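PDB 1YSR: sensor-type histidine kinase PrrB from Mycobacterium tuberculosis, which transfers phosphate from ATP to a protein histidine as the sensor kinase of the PrrB/PrrA two-component system, this chain being its C-terminal ATP-binding domain. Local coordinates for residues A[5-11]-A[38-44]; A[27-33]-A[64-70]; A[83-89]-A[134-140]; A[94-98]-A[130-134]. One frame throughout, in Å; residues are numbered along the deposited sequence. Where two conformers were deposited one is given.

Interaction 1: residues A[5-11]-A[38-44]; sequences HVPVDIT and CIIVGLP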
# COMPACT_ATOMS: atom_id res chain seq x y z
N HIS A 5 -5.98 0.10 -10.04
CA HIS A 5 -5.79 1.14 -9.03
C HIS A 5 -6.77 0.92 -7.89
O HIS A 5 -7.94 0.62 -8.10
CB HIS A 5 -5.98 2.54 -9.61
CG HIS A 5 -4.85 3.00 -10.50
ND1 HIS A 5 -4.51 4.32 -10.64
CD2 HIS A 5 -3.98 2.30 -11.26
CE1 HIS A 5 -3.47 4.43 -11.45
NE2 HIS A 5 -3.14 3.22 -11.86
N VAL A 6 -6.28 1.09 -6.67
CA VAL A 6 -7.11 0.80 -5.47
C VAL A 6 -6.84 1.91 -4.46
O VAL A 6 -5.93 2.73 -4.67
CB VAL A 6 -6.72 -0.53 -4.83
CG1 VAL A 6 -6.95 -1.69 -5.85
CG2 VAL A 6 -5.28 -0.51 -4.34
N PRO A 7 -7.64 1.96 -3.38
CA PRO A 7 -7.44 2.97 -2.35
C PRO A 7 -6.05 2.80 -1.77
O PRO A 7 -5.64 1.69 -1.50
CB PRO A 7 -8.52 2.60 -1.30
CG PRO A 7 -9.63 1.98 -2.13
CD PRO A 7 -8.78 1.08 -3.03
N VAL A 8 -5.32 3.90 -1.61
CA VAL A 8 -4.00 3.89 -1.00
C VAL A 8 -3.92 4.98 0.04
O VAL A 8 -4.11 6.12 -0.25
CB VAL A 8 -2.88 4.18 -2.03
CG1 VAL A 8 -1.57 3.97 -1.34
CG2 VAL A 8 -2.95 3.20 -3.21
N ASP A 9 -3.62 4.61 1.28
CA ASP A 9 -3.36 5.61 2.32
C ASP A 9 -1.93 6.06 2.15
O ASP A 9 -1.03 5.34 2.55
CB ASP A 9 -3.57 5.00 3.71
CG ASP A 9 -3.30 5.99 4.85
OD1 ASP A 9 -2.56 7.00 4.66
OD2 ASP A 9 -3.75 5.71 5.97
N ILE A 10 -1.74 7.20 1.50
CA ILE A 10 -0.40 7.70 1.15
C ILE A 10 0.41 7.96 2.40
O ILE A 10 1.67 7.75 2.47
CB ILE A 10 -0.53 9.07 0.35
CG1 ILE A 10 -1.13 8.82 -1.03
CG2 ILE A 10 0.82 9.76 0.23
CD1 ILE A 10 -0.38 7.70 -1.85
N THR A 11 -0.30 8.45 3.42
CA THR A 11 0.33 8.78 4.67
C THR A 11 0.92 7.55 5.36
O THR A 11 2.09 7.57 5.80
CB THR A 11 -0.69 9.59 5.54
OG1 THR A 11 -1.18 10.69 4.76
CG2 THR A 11 0.02 10.10 6.77
N CYS A 38 -3.99 10.99 4.08
CA CYS A 38 -4.47 11.22 2.73
C CYS A 38 -4.71 9.94 1.98
O CYS A 38 -3.79 9.17 1.76
CB CYS A 38 -3.53 12.10 1.91
SG CYS A 38 -4.15 12.33 0.21
N ILE A 39 -5.94 9.74 1.52
CA ILE A 39 -6.22 8.56 0.70
C ILE A 39 -6.32 8.98 -0.76
O ILE A 39 -7.06 9.95 -1.06
CB ILE A 39 -7.55 7.85 1.10
CG1 ILE A 39 -7.67 7.71 2.65
CG2 ILE A 39 -7.64 6.49 0.41
CD1 ILE A 39 -6.58 6.83 3.25
N ILE A 40 -5.64 8.25 -1.67
CA ILE A 40 -5.85 8.44 -3.11
C ILE A 40 -6.17 7.09 -3.70
O ILE A 40 -6.20 6.06 -2.96
CB ILE A 40 -4.65 9.17 -3.84
CG1 ILE A 40 -3.44 8.21 -3.97
CG2 ILE A 40 -4.31 10.54 -3.10
CD1 ILE A 40 -2.37 8.68 -4.97
N VAL A 41 -6.51 7.07 -4.98
CA VAL A 41 -6.65 5.83 -5.67
C VAL A 41 -5.44 5.72 -6.56
O VAL A 41 -5.07 6.69 -7.26
CB VAL A 41 -7.98 5.82 -6.48
CG1 VAL A 41 -8.02 4.67 -7.47
CG2 VAL A 41 -9.17 5.72 -5.46
N GLY A 42 -4.77 4.59 -6.49
CA GLY A 42 -3.46 4.49 -7.08
C GLY A 42 -2.93 3.08 -7.00
O GLY A 42 -3.68 2.12 -6.68
N LEU A 43 -1.64 2.95 -7.31
CA LEU A 43 -1.02 1.63 -7.38
C LEU A 43 -0.05 1.57 -6.21
O LEU A 43 1.02 2.19 -6.29
CB LEU A 43 -0.22 1.47 -8.69
CG LEU A 43 -0.99 1.77 -10.01
CD1 LEU A 43 -0.10 2.29 -11.19
CD2 LEU A 43 -1.82 0.55 -10.44
N PRO A 44 -0.41 0.84 -5.13
CA PRO A 44 0.45 0.93 -3.96
C PRO A 44 1.88 0.42 -4.17
O PRO A 44 2.79 0.99 -3.58
CB PRO A 44 -0.30 0.14 -2.87
CG PRO A 44 -1.22 -0.78 -3.60
CD PRO A 44 -1.56 -0.09 -4.94
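Strands 6-9 and 39-42 run antiparallel but skewed, their N-to-C directions 138° apart, with Val6-Gly42 and Val8-Ile40 as hydrogen-bonded pairs and Pro7-Val41 and Asp9-Ile39 as non-hydrogen-bonded ones. Pro7, lacking an N-H, thus sits in a pair that asks none of it. Val8 N reaches Ile40 O at 2.7 Å, and the pairing runs on past the strand into the first turn of helix 10-24, where Ile10 N meets Cys38 O at 2.9 Å, almost in line with the carbonyl bond. Thr11 OG1 then accepts from Cys38 N at 2.9 Å. Its chi1 of -53° keeps the hydroxyl beside its own backbone N, and a second bond ties it to Pro36 O. This small two-stranded sheet is separate from the main sheet of the histidine kinase ATP-binding domain. Of its two faces, the one with Val8 and Ile40 looks into the domain. Ile40 CG1 meets Ile10 CD1 at 3.8 Å there, while Val8 CG2 lies 4.0 Å from Pro44 CD. On the other face Ile39 CD1 touches Asp9 CB at 3.6 Å; Asp9 is the N-cap of the helix, its OD1 accepting from Asp12 N. Pro7, Ile39 and Val41 there pack against Gln122, Arg48 and Leu49 of a second subunit. At the far end Gly42 C lies over one face of the His5 ring.

Interaction 2: residues A[27-33]-A[64-70]; sequences DLDVSLV and ATLVQLS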
# COMPACT_ATOMS: atom_id res chain seq x y z
N ASP A 27 22.10 4.42 10.61
CA ASP A 27 22.51 5.82 10.82
C ASP A 27 21.72 6.86 10.00
O ASP A 27 21.85 8.06 10.27
CB ASP A 27 23.99 6.03 10.47
CG ASP A 27 24.93 5.18 11.30
OD1 ASP A 27 24.88 5.31 12.55
OD2 ASP A 27 25.74 4.43 10.68
N LEU A 28 20.97 6.45 8.96
CA LEU A 28 20.07 7.40 8.30
C LEU A 28 18.97 7.79 9.28
O LEU A 28 18.39 6.91 9.90
CB LEU A 28 19.51 6.81 7.00
CG LEU A 28 18.35 7.61 6.38
CD1 LEU A 28 18.83 9.01 5.92
CD2 LEU A 28 17.71 6.80 5.22
N ASP A 29 18.68 9.08 9.45
CA ASP A 29 17.55 9.56 10.26
C ASP A 29 16.44 9.82 9.23
O ASP A 29 16.52 10.78 8.46
CB ASP A 29 17.88 10.91 10.95
CG ASP A 29 16.70 11.50 11.77
OD1 ASP A 29 15.49 11.13 11.61
OD2 ASP A 29 16.98 12.42 12.63
N VAL A 30 15.46 8.93 9.19
CA VAL A 30 14.41 9.05 8.17
C VAL A 30 13.06 8.88 8.87
O VAL A 30 12.89 7.94 9.70
CB VAL A 30 14.59 8.05 7.01
CG1 VAL A 30 14.73 6.61 7.55
CG2 VAL A 30 13.38 8.21 5.97
N SER A 31 12.11 9.76 8.56
CA SER A 31 10.86 9.74 9.23
C SER A 31 9.77 10.45 8.44
O SER A 31 10.05 11.27 7.55
CB SER A 31 11.01 10.48 10.58
OG SER A 31 11.06 11.88 10.30
N LEU A 32 8.54 10.10 8.75
CA LEU A 32 7.40 10.83 8.27
C LEU A 32 7.14 11.95 9.25
O LEU A 32 6.82 11.68 10.45
CB LEU A 32 6.18 9.92 8.30
CG LEU A 32 4.85 10.63 8.02
CD1 LEU A 32 4.88 11.22 6.60
CD2 LEU A 32 3.70 9.65 8.16
N VAL A 33 7.19 13.17 8.72
CA VAL A 33 6.76 14.40 9.38
C VAL A 33 5.24 14.41 9.63
O VAL A 33 4.47 13.96 8.78
CB VAL A 33 7.15 15.51 8.39
CG1 VAL A 33 6.10 16.59 8.23
CG2 VAL A 33 8.60 16.01 8.65
N ALA A 64 22.86 11.84 1.70
CA ALA A 64 21.95 12.24 2.79
C ALA A 64 22.12 11.40 4.05
O ALA A 64 22.18 10.13 3.96
CB ALA A 64 20.47 12.15 2.31
N THR A 65 22.09 12.07 5.21
CA THR A 65 22.01 11.40 6.53
C THR A 65 20.69 11.72 7.20
O THR A 65 20.37 11.16 8.26
CB THR A 65 23.14 11.92 7.51
OG1 THR A 65 22.98 13.34 7.64
CG2 THR A 65 24.48 11.67 6.93
N LEU A 66 19.92 12.67 6.62
CA LEU A 66 18.60 13.04 7.13
C LEU A 66 17.64 13.14 5.91
O LEU A 66 17.96 13.78 4.88
CB LEU A 66 18.62 14.40 7.91
CG LEU A 66 17.32 15.03 8.36
CD1 LEU A 66 16.82 14.27 9.58
CD2 LEU A 66 17.63 16.52 8.81
N VAL A 67 16.52 12.46 6.05
CA VAL A 67 15.41 12.46 5.09
C VAL A 67 14.08 12.62 5.83
O VAL A 67 13.87 11.96 6.88
CB VAL A 67 15.38 11.13 4.28
CG1 VAL A 67 14.08 11.03 3.44
CG2 VAL A 67 16.64 10.99 3.42
N GLN A 68 13.19 13.45 5.32
CA GLN A 68 11.87 13.61 5.88
C GLN A 68 10.90 13.43 4.77
O GLN A 68 11.04 14.10 3.69
CB GLN A 68 11.68 15.05 6.42
CG GLN A 68 12.54 15.27 7.67
CD GLN A 68 12.45 16.72 8.19
OE1 GLN A 68 11.93 17.62 7.51
NE2 GLN A 68 12.93 16.92 9.39
N LEU A 69 9.91 12.58 5.02
CA LEU A 69 8.79 12.35 4.10
C LEU A 69 7.61 13.18 4.61
O LEU A 69 7.38 13.30 5.83
CB LEU A 69 8.40 10.88 4.14
CG LEU A 69 9.58 9.92 3.91
CD1 LEU A 69 9.17 8.38 3.98
CD2 LEU A 69 10.40 10.28 2.60
N SER A 70 6.82 13.70 3.69
CA SER A 70 5.59 14.40 4.08
C SER A 70 4.50 14.26 3.05
O SER A 70 4.78 14.03 1.89
CB SER A 70 5.83 15.87 4.33
OG SER A 70 6.43 16.52 3.22
O HOH W 1 13.86 12.31 9.72
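Asp29 N donates to Thr65 O at 2.9 Å, the first of five backbone bonds that zip two parallel strands together. Val67 N returns a bond to Asp29 O, Ser31 N gives one to Val67 O, Leu69 N one to Ser31 O, and Val33 N closes the series on Leu69 O. The third is the slackest, Ser31 N standing 3.3 Å from Val67 O with an N-H...O angle of 146°. Val67 O has further company: Val30 CA approaches it at 3.2 Å, and a water bonds to it at 2.9 Å. The same water lies 2.8 Å from Asp29 OD1 and also bonds Ser31 OG, bridging both strands on the face that carries Asp29, Ser31, Leu66 and Gln68. Strand 29-32 is the outermost strand at one end of the mixed five-stranded sheet of this alpha/beta domain. Strand 66-74 next to it turns its other set of backbone groups to strand 77-84, Gln68 bonding Asp83 and Ser70 bonding Ala81, and the side chain of Asn85 takes up both Leu66 N and Thr65 OG1. Opposite the water, Val30 CG2 and Val67 CG1 lie side by side at 3.9 Å, Val30 also touching Ala18 of helix 10-24 and Val67 touching Ile82. Leu28, with CG anti to its own N (chi1 169°), sends CD1 across to Val67 CG2 at 3.9 Å. On the water's face Leu66 CD1 runs alongside the Asp29 carboxylate, 3.5 Å from Asp29 CG.

Interaction 3: residues A[83-89]-A[134-140]; sequences DDNGSGV and NSPLGGA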
# COMPACT_ATOMS: atom_id res chain seq x y z
N ASP A 83 12.24 15.16 1.32
CA ASP A 83 13.30 16.19 1.56
C ASP A 83 14.58 15.58 2.13
O ASP A 83 14.48 14.70 2.97
CB ASP A 83 12.75 17.20 2.61
CG ASP A 83 11.89 18.25 1.99
OD1 ASP A 83 12.46 19.24 1.51
OD2 ASP A 83 10.65 18.10 2.03
N ASP A 84 15.77 15.98 1.67
CA ASP A 84 16.99 15.39 2.23
C ASP A 84 18.05 16.50 2.51
O ASP A 84 17.89 17.65 2.05
CB ASP A 84 17.57 14.25 1.37
CG ASP A 84 18.14 14.75 0.04
OD1 ASP A 84 19.13 15.51 0.03
OD2 ASP A 84 17.59 14.41 -1.02
N ASN A 85 19.05 16.12 3.28
CA ASN A 85 20.10 17.05 3.72
C ASN A 85 21.39 16.74 2.94
O ASN A 85 22.50 17.08 3.36
CB ASN A 85 20.33 16.93 5.25
CG ASN A 85 21.12 15.68 5.62
OD1 ASN A 85 21.13 14.70 4.87
ND2 ASN A 85 21.83 15.72 6.76
N GLY A 86 21.25 16.08 1.79
CA GLY A 86 22.40 15.74 0.95
C GLY A 86 22.89 16.91 0.10
O GLY A 86 22.60 18.09 0.40
N SER A 87 23.69 16.57 -0.91
CA SER A 87 24.30 17.45 -1.92
C SER A 87 23.30 18.25 -2.74
O SER A 87 23.58 19.37 -3.21
CB SER A 87 25.11 16.58 -2.91
OG SER A 87 26.08 15.79 -2.28
N GLY A 88 22.12 17.69 -2.94
CA GLY A 88 21.17 18.40 -3.74
C GLY A 88 21.39 18.14 -5.24
O GLY A 88 22.28 17.38 -5.65
N VAL A 89 20.52 18.73 -6.02
CA VAL A 89 20.60 18.61 -7.48
C VAL A 89 20.62 20.07 -7.93
O VAL A 89 19.68 20.81 -7.67
CB VAL A 89 19.33 17.94 -8.08
CG1 VAL A 89 19.36 17.95 -9.62
CG2 VAL A 89 19.24 16.51 -7.59
N ASN A 134 14.59 22.90 -3.99
CA ASN A 134 15.66 22.92 -3.01
C ASN A 134 15.04 22.68 -1.63
O ASN A 134 14.00 23.23 -1.31
CB ASN A 134 16.47 24.24 -3.06
CG ASN A 134 17.62 24.21 -4.10
OD1 ASN A 134 17.62 23.43 -5.09
ND2 ASN A 134 18.61 25.08 -3.88
N SER A 135 15.65 21.83 -0.82
CA SER A 135 15.00 21.48 0.41
C SER A 135 15.41 22.49 1.53
O SER A 135 16.54 22.91 1.55
CB SER A 135 15.49 20.12 0.83
OG SER A 135 14.87 19.85 2.04
N PRO A 136 14.51 22.78 2.47
CA PRO A 136 14.87 23.44 3.73
C PRO A 136 15.90 22.66 4.53
O PRO A 136 16.60 23.25 5.37
CB PRO A 136 13.54 23.47 4.50
CG PRO A 136 12.53 23.47 3.50
CD PRO A 136 13.06 22.56 2.40
N LEU A 137 16.03 21.35 4.25
CA LEU A 137 17.10 20.54 4.89
C LEU A 137 18.47 20.71 4.27
O LEU A 137 19.46 20.26 4.85
CB LEU A 137 16.77 19.01 4.94
CG LEU A 137 15.42 18.75 5.61
CD1 LEU A 137 15.04 17.26 5.73
CD2 LEU A 137 15.40 19.36 7.03
N GLY A 138 18.54 21.29 3.08
CA GLY A 138 19.86 21.49 2.47
C GLY A 138 20.12 20.80 1.12
O GLY A 138 20.91 21.27 0.30
N GLY A 139 19.45 19.67 0.91
CA GLY A 139 19.69 18.83 -0.23
C GLY A 139 18.55 18.96 -1.23
O GLY A 139 18.15 20.05 -1.58
N ALA A 140 18.08 17.82 -1.73
CA ALA A 140 17.01 17.82 -2.71
C ALA A 140 15.65 17.72 -2.01
O ALA A 140 15.55 17.13 -0.93
CB ALA A 140 17.21 16.64 -3.63
O HOH W 2 18.75 20.57 -4.46
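Two first torsions set this contact: chi1 of Asp84, 69°, tucks its carboxylate between its own N and carbonyl carbon so that it faces Ala140, and chi1 of Ser135, 178°, swings OG away from its backbone N toward Asp83. The sequence from Asp84 to Gly88, DNGSG, is the G1 box of the histidine kinase, DNA gyrase B and HSP90-like ATPase fold, which in relatives lines the nucleotide pocket; here it wraps the connection between strands 129-134 and 140-147. Asp84 OD1 is gripped twice. Gly86 N reaches it at 2.8 Å, forming an Asx turn where the chain leaves strand 77-84, and Ala140 N comes at 3.1 Å from above the carboxylate plane. The backbone repeats the link, with Asp84 N donating to Ala140 O at 2.9 Å and Gly139 N to Asp84 O. Glycines allow a close fit where the two segments meet, Gly139 CA lying beside Asp84 OD1 and 3.1 Å from Gly86 O. Ser135 OG gives a short bond to Asp83 OD1, while accepting from Leu137 N in an ST turn, which sits within the type I beta turn 135-138. Asp83 OD2 is held in a salt bridge with Arg141, leaving neither oxygen of this buried carboxylate without a partner. Leu137 CD1 lies 3.9 Å from Asp83 CB, next to Leu66 and Gln68 of strand 66-74. A water bridges the two segments, accepting from Val89 N at 3.0 Å and also bonding Gly139 O and Asn134 OD1.

Interaction 4: residues A[94-98]-A[130-134]; sequences RQVVF and ASLEN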
# COMPACT_ATOMS: atom_id res chain seq x y z
N ARG A 94 17.98 19.22 -13.12
CA ARG A 94 16.80 18.47 -12.68
C ARG A 94 16.21 17.58 -13.78
O ARG A 94 15.96 16.36 -13.58
CB ARG A 94 15.78 19.46 -12.16
CG ARG A 94 16.26 20.09 -10.89
CD ARG A 94 15.45 21.22 -10.56
NE ARG A 94 15.86 21.86 -9.29
CZ ARG A 94 15.32 23.00 -8.83
NH1 ARG A 94 14.39 23.65 -9.54
NH2 ARG A 94 15.71 23.53 -7.67
N GLN A 95 16.05 18.15 -14.97
CA GLN A 95 15.50 17.36 -16.09
C GLN A 95 16.36 16.13 -16.43
O GLN A 95 15.85 15.03 -16.58
CB GLN A 95 15.30 18.27 -17.29
CG GLN A 95 14.71 17.55 -18.54
CD GLN A 95 14.55 18.50 -19.71
OE1 GLN A 95 15.13 19.58 -19.71
NE2 GLN A 95 13.71 18.12 -20.71
N VAL A 96 17.67 16.28 -16.53
CA VAL A 96 18.52 15.14 -16.85
C VAL A 96 18.40 14.07 -15.78
O VAL A 96 18.44 12.87 -16.06
CB VAL A 96 20.00 15.58 -17.06
CG1 VAL A 96 20.97 14.36 -17.06
CG2 VAL A 96 20.10 16.33 -18.38
N VAL A 97 18.23 14.52 -14.54
CA VAL A 97 18.10 13.55 -13.47
C VAL A 97 16.77 12.76 -13.66
O VAL A 97 16.76 11.56 -13.55
CB VAL A 97 18.26 14.25 -12.10
CG1 VAL A 97 17.79 13.39 -10.95
CG2 VAL A 97 19.75 14.61 -11.90
N PHE A 98 15.70 13.44 -13.99
CA PHE A 98 14.42 12.74 -14.22
C PHE A 98 14.40 11.82 -15.46
O PHE A 98 13.59 10.91 -15.52
CB PHE A 98 13.26 13.72 -14.29
CG PHE A 98 12.75 14.10 -12.95
CD1 PHE A 98 12.21 13.12 -12.09
CD2 PHE A 98 12.85 15.42 -12.50
CE1 PHE A 98 11.77 13.46 -10.84
CE2 PHE A 98 12.39 15.77 -11.25
CZ PHE A 98 11.84 14.76 -10.39
N ALA A 130 6.26 14.77 -11.16
CA ALA A 130 7.37 14.74 -10.21
C ALA A 130 8.31 15.90 -10.55
O ALA A 130 8.58 16.17 -11.71
CB ALA A 130 8.08 13.44 -10.30
N SER A 131 8.79 16.60 -9.53
CA SER A 131 9.76 17.66 -9.79
C SER A 131 10.71 17.79 -8.64
O SER A 131 10.47 17.26 -7.54
CB SER A 131 9.04 18.95 -10.04
OG SER A 131 8.22 19.20 -8.95
N LEU A 132 11.79 18.52 -8.90
CA LEU A 132 12.80 18.79 -7.87
C LEU A 132 12.84 20.27 -7.50
O LEU A 132 12.65 21.20 -8.34
CB LEU A 132 14.16 18.34 -8.38
CG LEU A 132 14.44 16.83 -8.26
CD1 LEU A 132 15.47 16.38 -9.23
CD2 LEU A 132 14.89 16.48 -6.81
N GLU A 133 13.04 20.47 -6.21
CA GLU A 133 13.12 21.80 -5.57
C GLU A 133 14.27 21.75 -4.60
O GLU A 133 14.92 20.71 -4.45
CB GLU A 133 11.86 22.09 -4.79
CG GLU A 133 10.65 22.23 -5.63
CD GLU A 133 9.39 22.46 -4.83
OE1 GLU A 133 9.49 22.60 -3.58
OE2 GLU A 133 8.31 22.48 -5.45
N ASN A 134 14.59 22.90 -3.99
CA ASN A 134 15.66 22.92 -3.01
C ASN A 134 15.04 22.68 -1.63
O ASN A 134 14.00 23.23 -1.31
CB ASN A 134 16.47 24.24 -3.06
CG ASN A 134 17.62 24.21 -4.10
OD1 ASN A 134 17.62 23.43 -5.09
ND2 ASN A 134 18.61 25.08 -3.88
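Arg94 opens the short helix 94-98 by laying its side chain across Leu132, CG meeting Leu132 CB at 3.7 Å. With chi1 at -68° and an extended chain from CG to NE, the guanidinium reaches past the leucine to the end of the strand. There Leu132 O sits 3.1 Å above the guanidinium plane, toward its rim, without a hydrogen bond. The polar link is instead at the edge: NH2 donates to Asn134 OD1 at 3.2 Å with an N-H...O angle of 138°. The oxygen lies in the guanidinium plane, whereas the donor stands well above the carbonyl plane, the two groups being turned 74° apart. A turn on, Val97 CG1 adds a looser touch on Leu132 CD1. Phe98 finishes the segment: CE2 is 3.7 Å from Leu132 CD1, CE1 is 3.7 Å from Ala130 CB, Ala130 O lies over one ring face, and Leu132 N is at the ring edge. Leu132, met by all three, also touches Ala140 and Leu116. Strand 129-134 is the edge strand of the main sheet at the end opposite strand 29-32, and helix 94-98 runs roughly antiparallel to it but skewed, Phe98 reaching Leu142 of the adjoining strand 140-147 and Ala120 of helix 117-125.

How the interactions relate
Three of the four contacts belong to one mixed sheet of the ATP-binding domain. Interaction 2 joins the first two strands at one end of that sheet; interaction 4 packs a helix on the strand at its opposite end, their centres about 19 Å apart. Interaction 3 lies between, about 11 Å from interaction 2, to which Asn85 and Asp83 bond it, and about 12 Å from interaction 4, with which it shares Asn134. Interaction 1 is on a separate small sheet, its centre about 22 Å from that of interaction 2, yet Thr11 touches Leu32. Along the chain interactions 1 and 2 alternate, then interaction 3 encloses interaction 4. The G1 box is thus tied to strand 66-74 and to edge strand 129-134.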